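Local atomic coordinates of pectate lyase (PDB entry 5AMV), a protein that cleaves pectate, the alpha-1,4-linked polygalacturonate of plant cell walls, by calcium-dependent elimination, leaving oligosaccharides with unsaturated galacturonosyl groups at their non-reducing ends. Residues A[165-170]-A[219-224]; A[177-182]-A[212-217]; A[157-162]-A[199-204]. All coordinates share one frame; numbering follows the deposited sequence.

Following the chain from its N terminus, residues 157-162 form a strand of the parallel beta-helix and the loop beyond it; the chain then leaves for the hairpin of strands 168-170 and 178-180. Its return to 199-204 closes interaction 3, the strand pairing of successive coils. Residues 212-217 then fold back on 177-182, closing interaction 2, which lies wholly within the larger loop that interaction 1 closes when 219-224 reaches 165-170. Interaction 3 crosses both, because its second segment falls inside their loops. Interactions 1 and 2 share the hairpin and touch through Ser181 and Gln220; His222 joins interaction 1 to Asp161 of interaction 3, although their centres are about 17 Å apart.

Interaction 1 of 3, residues A[165-170]-A[219-224]; sequences YFPQWD and YQHHDG. With CA (calcium ion), chain C.
One face of the Tyr219 ring carries the pyrrolidine of Pro167, and the edge of the His221 imidazole, near its plane, meets CA of Tyr165. This is loop packing on the outside of the pectate lyase parallel beta-helix: the segment 165-170 leads into a short antiparallel hairpin, while 219-224 runs toward strand 226-229. Pro167 CG sits 4.0 Å from the centroid of the Tyr219 ring and 23° off its normal, the geometry of a CH-pi contact displaced toward the rim. Its closest ring atom is Tyr219 CE1, 3.7 Å from Pro167 CG, while Pro167 CD lies nearer the phenol end. The Tyr219 side chain has CG anti to the backbone N (chi1 -171°), which carries the ring across the proline at about a right angle. Pro167 CG also approaches the imidazole obliquely, 4.0 Å from His221 ND1, and comes within 3.3 Å of the backbone O of Gln220. Three consecutive residues of 219-224 thus touch the proline ring.

No direct hydrogen bond spans the segments; the polar link runs through water. One water donates to Tyr165 O and a second to Pro167 O, at 2.7 Å from that oxygen, and both are hydrogen-bonded to Tyr219 OH, so two bridges hold the phenol end beside the backbone it packs on. His221 ND1 is occupied by the backbone O of Asp164, just before the first segment, which would restrict the turn of the imidazole. The Tyr165 hydroxyl has its partner in Arg206.

Farther along, the second segment enters the calcium site. Asp184 and Asp227 supply further protein ligands there, three waters bind at 2.3 Å from the calcium ion, and Asp223 OD2 coordinates it at 2.4 Å.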
loop_
_atom_site.group_PDB
_atom_site.type_symbol
_atom_site.label_atom_id
_atom_site.label_comp_id
_atom_site.label_asym_id
_atom_site.label_seq_id
_atom_site.Cartn_x
_atom_site.Cartn_y
_atom_site.Cartn_z
ATOM N N TYR A 165 15.103 6.572 6.353
ATOM C CA TYR A 165 15.889 7.445 7.216
ATOM C C TYR A 165 16.120 8.848 6.618
ATOM O O TYR A 165 16.572 9.734 7.323
ATOM C CB TYR A 165 17.255 6.846 7.527
ATOM C CG TYR A 165 17.197 5.703 8.509
ATOM C CD1 TYR A 165 16.851 5.943 9.854
ATOM C CD2 TYR A 165 17.470 4.399 8.087
ATOM C CE1 TYR A 165 16.789 4.882 10.763
ATOM C CE2 TYR A 165 17.401 3.341 8.982
ATOM C CZ TYR A 165 17.045 3.612 10.297
ATOM O OH TYR A 165 16.972 2.542 11.162
ATOM N N PHE A 166 15.814 9.050 5.337
ATOM C CA PHE A 166 16.255 10.309 4.651
ATOM C C PHE A 166 15.120 10.904 3.811
ATOM O O PHE A 166 15.275 11.101 2.613
ATOM C CB PHE A 166 17.489 10.037 3.759
ATOM C CG PHE A 166 18.573 9.291 4.496
ATOM C CD1 PHE A 166 19.385 9.971 5.459
ATOM C CD2 PHE A 166 18.760 7.945 4.263
ATOM C CE1 PHE A 166 20.363 9.240 6.187
ATOM C CE2 PHE A 166 19.757 7.218 4.978
ATOM C CZ PHE A 166 20.532 7.875 5.962
ATOM N N PRO A 167 13.991 11.244 4.460
ATOM C CA PRO A 167 12.901 11.860 3.707
ATOM C C PRO A 167 13.349 13.126 2.976
ATOM O O PRO A 167 14.149 13.904 3.505
ATOM C CB PRO A 167 11.887 12.252 4.808
ATOM C CG PRO A 167 12.270 11.576 6.040
ATOM C CD PRO A 167 13.694 11.093 5.891
ATOM N N GLN A 168 12.806 13.306 1.770
ATOM C CA GLN A 168 13.100 14.459 0.942
ATOM C C GLN A 168 12.154 15.619 1.262
ATOM O O GLN A 168 10.953 15.408 1.364
ATOM C CB GLN A 168 12.952 14.087 -0.513
ATOM C CG GLN A 168 13.356 15.183 -1.485
ATOM C CD GLN A 168 12.988 14.791 -2.918
ATOM O OE1 GLN A 168 11.857 14.403 -3.184
ATOM N NE2 GLN A 168 13.951 14.850 -3.820
ATOM N N TRP A 169 12.682 16.832 1.405
ATOM C CA TRP A 169 11.823 18.009 1.507
ATOM C C TRP A 169 11.305 18.400 0.119
ATOM O O TRP A 169 12.104 18.580 -0.832
ATOM C CB TRP A 169 12.616 19.169 2.147
ATOM C CG TRP A 169 11.856 20.481 2.163
ATOM C CD1 TRP A 169 12.284 21.650 1.605
ATOM C CD2 TRP A 169 10.585 20.755 2.778
ATOM N NE1 TRP A 169 11.353 22.654 1.832
ATOM C CE2 TRP A 169 10.299 22.136 2.541
ATOM C CE3 TRP A 169 9.668 19.993 3.523
ATOM C CZ2 TRP A 169 9.153 22.768 3.037
ATOM C CZ3 TRP A 169 8.505 20.625 4.022
ATOM C CH2 TRP A 169 8.251 22.000 3.759
ATOM N N ASP A 170 9.989 18.505 -0.004
ATOM C CA ASP A 170 9.358 18.991 -1.247
ATOM C C ASP A 170 8.495 20.195 -0.908
ATOM O O ASP A 170 7.367 20.038 -0.453
ATOM C CB ASP A 170 8.496 17.914 -1.884
ATOM C CG ASP A 170 8.042 18.295 -3.307
ATOM O OD1 ASP A 170 8.204 19.487 -3.717
ATOM O OD2 ASP A 170 7.537 17.396 -4.025
ATOM N N TYR A 219 7.927 15.225 9.858
ATOM C CA TYR A 219 9.093 14.600 9.226
ATOM C C TYR A 219 8.732 13.121 8.983
ATOM O O TYR A 219 9.023 12.249 9.809
ATOM C CB TYR A 219 10.274 14.787 10.120
ATOM C CG TYR A 219 11.618 14.384 9.530
ATOM C CD1 TYR A 219 12.064 14.946 8.329
ATOM C CD2 TYR A 219 12.473 13.546 10.253
ATOM C CE1 TYR A 219 13.332 14.609 7.810
ATOM C CE2 TYR A 219 13.722 13.201 9.766
ATOM C CZ TYR A 219 14.147 13.721 8.551
ATOM O OH TYR A 219 15.399 13.361 8.117
ATOM N N GLN A 220 8.128 12.893 7.820
ATOM C CA GLN A 220 7.478 11.620 7.515
ATOM C C GLN A 220 8.458 10.549 7.034
ATOM O O GLN A 220 9.082 10.708 5.998
ATOM C CB GLN A 220 6.366 11.834 6.496
ATOM C CG GLN A 220 5.625 10.560 6.113
ATOM C CD GLN A 220 4.936 9.869 7.305
ATOM O OE1 GLN A 220 5.416 8.886 7.855
ATOM N NE2 GLN A 220 3.801 10.415 7.701
ATOM N N HIS A 221 8.548 9.449 7.793
ATOM C CA HIS A 221 9.448 8.328 7.461
ATOM C C HIS A 221 8.778 7.212 6.679
ATOM O O HIS A 221 9.464 6.298 6.193
ATOM C CB HIS A 221 10.033 7.724 8.741
ATOM C CG HIS A 221 10.900 8.671 9.499
ATOM N ND1 HIS A 221 12.190 8.955 9.107
ATOM C CD2 HIS A 221 10.679 9.395 10.631
ATOM C CE1 HIS A 221 12.726 9.827 9.946
ATOM N NE2 HIS A 221 11.827 10.118 10.881
ATOM N N HIS A 222 7.445 7.211 6.645
ATOM C CA HIS A 222 6.725 6.196 5.857
ATOM C C HIS A 222 6.017 6.782 4.673
ATOM O O HIS A 222 5.675 7.973 4.669
ATOM C CB HIS A 222 5.633 5.569 6.741
ATOM C CG HIS A 222 6.178 4.907 7.956
ATOM N ND1 HIS A 222 5.940 5.376 9.226
ATOM C CD2 HIS A 222 6.983 3.829 8.096
ATOM C CE1 HIS A 222 6.559 4.603 10.102
ATOM N NE2 HIS A 222 7.184 3.649 9.443
ATOM N N ASP A 223 5.719 5.946 3.694
ATOM C CA ASP A 223 4.873 6.307 2.572
ATOM C C ASP A 223 3.599 5.432 2.591
ATOM O O ASP A 223 2.846 5.425 3.545
ATOM C CB ASP A 223 5.677 6.126 1.279
ATOM C CG ASP A 223 5.164 7.007 0.140
ATOM O OD1 ASP A 223 4.906 8.206 0.372
ATOM O OD2 ASP A 223 5.032 6.500 -0.990
ATOM N N GLY A 224 3.395 4.684 1.512
ATOM C CA GLY A 224 2.207 3.784 1.397
ATOM C C GLY A 224 2.364 2.377 1.973
ATOM O O GLY A 224 3.433 2.007 2.466
HETATM CA CA CA C . 4.250 4.862 -2.582
HETATM O O HOH W 1 17.925 12.152 8.067
HETATM O O HOH W 2 16.026 13.744 5.490
HETATM O O HOH W 3 3.074 6.806 -3.164
HETATM O O HOH W 4 3.907 4.434 -4.836
HETATM O O HOH W 5 6.549 5.146 -2.938
#

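Interaction 2 of 3, residues A[177-182]-A[212-217]; sequences GNWNSQ and PKYYGR. With ADA (alpha-D-galactopyranuronic acid), chain B.
In the conformer given, one of two modelled, Arg217 holds Asn178 side-on, with two of its nitrogens directed at one oxygen. NH2 of Arg217 donates to Asn178 OD1 over 2.6 Å and NE of Arg217 to the same OD1 over 2.8 Å. The bonds are bent, at 139° and 130°, and they meet the carbonyl differently: NH2 is tilted modestly from its plane, whereas NE stands well above it. Bends at chi2 and chi3 curl the arginine chain back, so that NE also makes a weak bond to Gly177 O. The amide is thereby oriented with Asn178 ND2 turned to the sugar, 2.7 Å from O2 of the galacturonate; the same ND2 is hydrogen-bonded to Asp173.

A second polar link joins Trp179 to the type I' turn from Tyr214 to Arg217. Trp179 NE1 donates almost straight, at 172°, to Tyr214 O, which lies in the indole plane. That oxygen also accepts the turn's own bond from Arg217 N, and the two donors arrive from opposite faces of the carbonyl. The contact thus sets a tight hairpin turn against strand 178-180, in the loops that project from the parallel beta-helix and line its glycan-binding groove.

The aromatic packing centres on Trp179. The edge of Tyr214 is directed at the indole face in an offset edge-to-face pair, its centroid 6.0 Å from that of the six-membered ring. Tyr215 is nearly parallel to the indole but slid aside, touching at Trp179 CZ2 and Tyr215 CE2, 3.6 Å apart. Trp169 and Tyr219 extend the cluster, and Leu89 of helix 85-92 packs against Trp179 and Tyr214.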
loop_
_atom_site.group_PDB
_atom_site.type_symbol
_atom_site.label_atom_id
_atom_site.label_comp_id
_atom_site.label_asym_id
_atom_site.label_seq_id
_atom_site.Cartn_x
_atom_site.Cartn_y
_atom_site.Cartn_z
ATOM N N GLY A 177 4.183 22.641 1.683
ATOM C CA GLY A 177 5.316 21.718 1.457
ATOM C C GLY A 177 5.055 20.419 2.214
ATOM O O GLY A 177 4.170 20.363 3.089
ATOM N N ASN A 178 5.802 19.374 1.881
ATOM C CA ASN A 178 5.783 18.159 2.684
ATOM C C ASN A 178 7.137 17.442 2.622
ATOM O O ASN A 178 7.902 17.647 1.694
ATOM C CB ASN A 178 4.636 17.224 2.264
ATOM C CG ASN A 178 3.317 17.513 3.032
ATOM O OD1 ASN A 178 3.297 17.587 4.265
ATOM N ND2 ASN A 178 2.256 17.758 2.293
ATOM N N TRP A 179 7.406 16.641 3.654
ATOM C CA TRP A 179 8.494 15.657 3.644
ATOM C C TRP A 179 7.952 14.351 3.062
ATOM O O TRP A 179 6.878 13.885 3.458
ATOM C CB TRP A 179 9.002 15.427 5.066
ATOM C CG TRP A 179 9.655 16.644 5.651
ATOM C CD1 TRP A 179 9.056 17.636 6.380
ATOM C CD2 TRP A 179 11.028 17.023 5.514
ATOM N NE1 TRP A 179 9.977 18.580 6.751
ATOM C CE2 TRP A 179 11.195 18.246 6.224
ATOM C CE3 TRP A 179 12.139 16.436 4.894
ATOM C CZ2 TRP A 179 12.436 18.902 6.322
ATOM C CZ3 TRP A 179 13.365 17.080 4.983
ATOM C CH2 TRP A 179 13.514 18.299 5.708
ATOM N N ASN A 180 8.689 13.766 2.128
ATOM C CA ASN A 180 8.216 12.571 1.459
ATOM C C ASN A 180 9.253 11.493 1.528
ATOM O O ASN A 180 10.443 11.710 1.235
ATOM C CB ASN A 180 7.826 12.836 0.018
ATOM C CG ASN A 180 6.551 13.658 -0.083
ATOM O OD1 ASN A 180 5.493 13.230 0.376
ATOM N ND2 ASN A 180 6.651 14.831 -0.671
ATOM N N SER A 181 8.792 10.334 1.981
ATOM C CA SER A 181 9.658 9.138 2.047
ATOM C C SER A 181 9.384 8.205 0.870
ATOM O O SER A 181 8.345 8.334 0.196
ATOM C CB SER A 181 9.471 8.441 3.376
ATOM O OG SER A 181 10.276 9.086 4.384
ATOM N N GLN A 182 10.320 7.272 0.616
ATOM C CA GLN A 182 10.317 6.475 -0.612
ATOM C C GLN A 182 9.708 5.082 -0.507
ATOM O O GLN A 182 9.462 4.481 -1.571
ATOM C CB GLN A 182 11.741 6.318 -1.169
ATOM C CG GLN A 182 12.276 7.569 -1.846
ATOM C CD GLN A 182 11.418 8.008 -3.042
ATOM O OE1 GLN A 182 11.256 7.257 -4.020
ATOM N NE2 GLN A 182 10.875 9.229 -2.969
ATOM N N PRO A 212 9.345 14.412 14.563
ATOM C CA PRO A 212 9.271 15.862 14.813
ATOM C C PRO A 212 8.652 16.569 13.599
ATOM O O PRO A 212 8.318 15.906 12.621
ATOM C CB PRO A 212 10.737 16.252 15.011
ATOM C CG PRO A 212 11.507 15.221 14.208
ATOM C CD PRO A 212 10.705 13.951 14.232
ATOM N N LYS A 213 8.486 17.893 13.678
ATOM C CA LYS A 213 8.076 18.696 12.537
ATOM C C LYS A 213 9.215 19.628 12.169
ATOM O O LYS A 213 9.838 20.227 13.045
ATOM C CB LYS A 213 6.864 19.572 12.868
ATOM C CG LYS A 213 5.548 18.838 12.978
ATOM C CD LYS A 213 4.436 19.788 13.411
ATOM C CE LYS A 213 3.151 19.342 12.732
ATOM N NZ LYS A 213 1.936 20.007 13.279
ATOM N N TYR A 214 9.463 19.763 10.874
ATOM C CA TYR A 214 10.479 20.689 10.390
ATOM C C TYR A 214 9.802 21.558 9.359
ATOM O O TYR A 214 9.089 21.040 8.496
ATOM C CB TYR A 214 11.687 19.957 9.751
ATOM C CG TYR A 214 12.449 19.031 10.672
ATOM C CD1 TYR A 214 12.871 19.459 11.937
ATOM C CD2 TYR A 214 12.774 17.733 10.262
ATOM C CE1 TYR A 214 13.594 18.607 12.776
ATOM C CE2 TYR A 214 13.474 16.872 11.087
ATOM C CZ TYR A 214 13.883 17.309 12.339
ATOM O OH TYR A 214 14.577 16.442 13.141
ATOM N N TYR A 215 10.005 22.881 9.463
ATOM C CA TYR A 215 9.281 23.838 8.626
ATOM C C TYR A 215 7.772 23.693 8.870
ATOM O O TYR A 215 6.952 23.885 7.963
ATOM C CB TYR A 215 9.584 23.629 7.138
ATOM C CG TYR A 215 11.047 23.440 6.724
ATOM C CD1 TYR A 215 12.102 24.167 7.321
ATOM C CD2 TYR A 215 11.368 22.561 5.684
ATOM C CE1 TYR A 215 13.437 23.971 6.907
ATOM C CE2 TYR A 215 12.682 22.373 5.261
ATOM C CZ TYR A 215 13.699 23.084 5.873
ATOM O OH TYR A 215 14.981 22.882 5.414
ATOM N N GLY A 216 7.441 23.319 10.101
ATOM C CA GLY A 216 6.070 23.064 10.502
ATOM C C GLY A 216 5.397 21.815 9.949
ATOM O O GLY A 216 4.187 21.645 10.155
ATOM N N ARG A 217 6.175 20.943 9.281
ATOM C CA ARG A 217 5.613 19.772 8.603
ATOM C C ARG A 217 6.197 18.480 9.189
ATOM O O ARG A 217 7.400 18.386 9.441
ATOM C CB ARG A 217 5.850 19.819 7.075
ATOM C CG ARG A 217 5.288 21.050 6.293
ATOM C CD ARG A 217 3.730 21.145 6.283
ATOM N NE ARG A 217 3.045 20.084 5.531
ATOM C CZ ARG A 217 1.735 19.838 5.621
ATOM N NH1 ARG A 217 0.973 20.565 6.430
ATOM N NH2 ARG A 217 1.171 18.866 4.916
HETATM C C1 ADA B . -1.939 14.941 1.406
HETATM C C2 ADA B . -0.664 15.542 0.789
HETATM C C3 ADA B . -1.029 16.588 -0.269
HETATM C C4 ADA B . -1.914 15.990 -1.349
HETATM C C5 ADA B . -3.165 15.410 -0.697
HETATM C C6 ADA B . -3.892 14.604 -1.750
HETATM O O2 ADA B . 0.036 16.229 1.836
HETATM O O3 ADA B . 0.163 17.077 -0.901
HETATM O O4 ADA B . -1.185 14.916 -1.978
HETATM O O5 ADA B . -2.818 14.487 0.375
HETATM O O6B ADA B . -4.091 13.383 -1.500
HETATM O O6A ADA B . -4.252 15.147 -2.844
#

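Interaction 3 of 3, residues A[157-162]-A[199-204]; sequences IEFQDA and CTFNDG
Glu158, Phe159 and Gln160 pair in register with Thr200, Phe201 and Asn202 as parallel strands on successive coils of the beta-helix, the short axes 4.6 Å apart and 13° from parallel. Four backbone bonds stitch them, alternating in direction: Thr200 N to Ile157 O, Phe159 N to Thr200 O (2.7 Å), Asn202 N to Phe159 O, and Asp161 N to Asn202 O.

On the face bearing Glu158 and Asn202, one carboxylate oxygen serves two amides. Asn202 ND2 donates to Glu158 OE2 over 2.9 Å, on its anti side, though tilted out of the carboxylate plane, and nearly straight at the hydrogen, while Gln160 NE2 reaches the same atom from the other side of that plane. The amide and carboxylate planes of Asn202 and Glu158 stand 84° apart. Asn202 CG lies between its backbone N and carbonyl carbon (chi1 58°), where OD1 can accept from Gly204 N in an Asx turn.

The opposite face is apolar. Phe159 and Phe201 run side by side with nearly parallel ring planes but little overlap, touching at Phe159 CD1 and Phe201 CE1, 3.5 Å apart; Cys199 SG lies at the Phe159 edge.

Beyond the strands the buried carboxylates find partners elsewhere: Asp161 OD1 takes His222 and its OD2 a salt bridge to Arg206, while Asp203 OD1 meets His245. A water accepts from Ala162 N and donates to Asp203 OD1, 3.0 Å from that oxygen.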
loop_
_atom_site.group_PDB
_atom_site.type_symbol
_atom_site.label_atom_id
_atom_site.label_comp_id
_atom_site.label_asym_id
_atom_site.label_seq_id
_atom_site.Cartn_x
_atom_site.Cartn_y
_atom_site.Cartn_z
ATOM N N ILE A 157 1.528 -12.734 5.117
ATOM C CA ILE A 157 2.740 -12.096 5.646
ATOM C C ILE A 157 2.356 -10.780 6.321
ATOM O O ILE A 157 1.554 -10.027 5.789
ATOM C CB ILE A 157 3.766 -11.785 4.522
ATOM C CG1 ILE A 157 4.304 -13.067 3.875
ATOM C CG2 ILE A 157 4.978 -10.919 5.035
ATOM C CD1 ILE A 157 4.662 -12.842 2.385
ATOM N N GLU A 158 3.014 -10.510 7.430
ATOM C CA GLU A 158 2.891 -9.233 8.133
ATOM C C GLU A 158 4.071 -8.355 7.693
ATOM O O GLU A 158 5.232 -8.670 7.962
ATOM C CB GLU A 158 2.878 -9.409 9.667
ATOM C CG GLU A 158 2.819 -8.032 10.385
ATOM C CD GLU A 158 2.823 -8.149 11.900
ATOM O OE1 GLU A 158 2.723 -9.292 12.419
ATOM O OE2 GLU A 158 2.888 -7.102 12.574
ATOM N N PHE A 159 3.763 -7.249 7.006
ATOM C CA PHE A 159 4.804 -6.282 6.600
ATOM C C PHE A 159 4.795 -5.160 7.612
ATOM O O PHE A 159 3.746 -4.596 7.872
ATOM C CB PHE A 159 4.398 -5.689 5.228
ATOM C CG PHE A 159 4.539 -6.655 4.091
ATOM C CD1 PHE A 159 3.519 -7.587 3.756
ATOM C CD2 PHE A 159 5.704 -6.646 3.332
ATOM C CE1 PHE A 159 3.669 -8.460 2.680
ATOM C CE2 PHE A 159 5.879 -7.526 2.258
ATOM C CZ PHE A 159 4.872 -8.436 1.926
ATOM N N GLN A 160 5.955 -4.818 8.170
ATOM C CA GLN A 160 6.058 -3.785 9.195
ATOM C C GLN A 160 7.049 -2.723 8.727
ATOM O O GLN A 160 8.130 -3.047 8.229
ATOM C CB GLN A 160 6.634 -4.379 10.478
ATOM C CG GLN A 160 5.831 -5.536 11.103
ATOM C CD GLN A 160 6.441 -5.929 12.444
ATOM O OE1 GLN A 160 7.606 -5.636 12.713
ATOM N NE2 GLN A 160 5.663 -6.554 13.287
ATOM N N ASP A 161 6.670 -1.460 8.954
ATOM C CA ASP A 161 7.615 -0.361 9.123
ATOM C C ASP A 161 8.607 -0.233 7.972
ATOM O O ASP A 161 9.814 -0.460 8.139
ATOM C CB ASP A 161 8.331 -0.542 10.492
ATOM C CG ASP A 161 9.065 0.717 10.948
ATOM O OD1 ASP A 161 8.880 1.780 10.349
ATOM O OD2 ASP A 161 9.839 0.616 11.909
ATOM N N ALA A 162 8.072 0.097 6.777
ATOM C CA ALA A 162 8.926 0.406 5.641
ATOM C C ALA A 162 9.417 1.876 5.825
ATOM O O ALA A 162 8.725 2.852 5.472
ATOM C CB ALA A 162 8.139 0.164 4.296
ATOM N N CYS A 199 -2.630 -10.506 4.131
ATOM C CA CYS A 199 -1.428 -9.884 4.654
ATOM C C CYS A 199 -1.825 -8.820 5.677
ATOM O O CYS A 199 -2.976 -8.391 5.723
ATOM C CB CYS A 199 -0.624 -9.241 3.512
ATOM S SG CYS A 199 0.155 -10.427 2.436
ATOM N N THR A 200 -0.875 -8.443 6.540
ATOM C CA THR A 200 -1.043 -7.363 7.527
ATOM C C THR A 200 -0.015 -6.326 7.225
ATOM O O THR A 200 1.112 -6.661 6.812
ATOM C CB THR A 200 -0.895 -7.923 8.953
ATOM O OG1 THR A 200 -2.009 -8.800 9.203
ATOM C CG2 THR A 200 -0.931 -6.772 9.985
ATOM N N PHE A 201 -0.393 -5.055 7.363
ATOM C CA PHE A 201 0.510 -3.928 7.073
ATOM C C PHE A 201 0.411 -2.952 8.230
ATOM O O PHE A 201 -0.681 -2.515 8.565
ATOM C CB PHE A 201 0.075 -3.235 5.759
ATOM C CG PHE A 201 0.037 -4.155 4.587
ATOM C CD1 PHE A 201 1.189 -4.339 3.825
ATOM C CD2 PHE A 201 -1.137 -4.860 4.238
ATOM C CE1 PHE A 201 1.192 -5.203 2.745
ATOM C CE2 PHE A 201 -1.156 -5.756 3.142
ATOM C CZ PHE A 201 0.002 -5.929 2.382
ATOM N N ASN A 202 1.547 -2.613 8.847
ATOM C CA ASN A 202 1.552 -1.643 9.944
ATOM C C ASN A 202 2.902 -0.933 10.024
ATOM O O ASN A 202 3.810 -1.232 9.258
ATOM C CB ASN A 202 1.169 -2.340 11.294
ATOM C CG ASN A 202 2.107 -3.489 11.630
ATOM O OD1 ASN A 202 3.316 -3.286 11.702
ATOM N ND2 ASN A 202 1.571 -4.692 11.811
ATOM N N ASP A 203 3.051 -0.056 11.005
ATOM C CA ASP A 203 4.295 0.717 11.115
ATOM C C ASP A 203 5.242 0.177 12.203
ATOM O O ASP A 203 6.129 0.898 12.659
ATOM C CB ASP A 203 3.959 2.212 11.325
ATOM C CG ASP A 203 3.483 2.875 10.045
ATOM O OD1 ASP A 203 3.569 2.240 8.943
ATOM O OD2 ASP A 203 3.028 4.037 10.136
ATOM N N GLY A 204 5.047 -1.071 12.625
ATOM C CA GLY A 204 5.951 -1.747 13.550
ATOM C C GLY A 204 6.067 -0.961 14.840
ATOM O O GLY A 204 5.053 -0.495 15.381
HETATM O O HOH W 6 5.256 0.878 6.814
#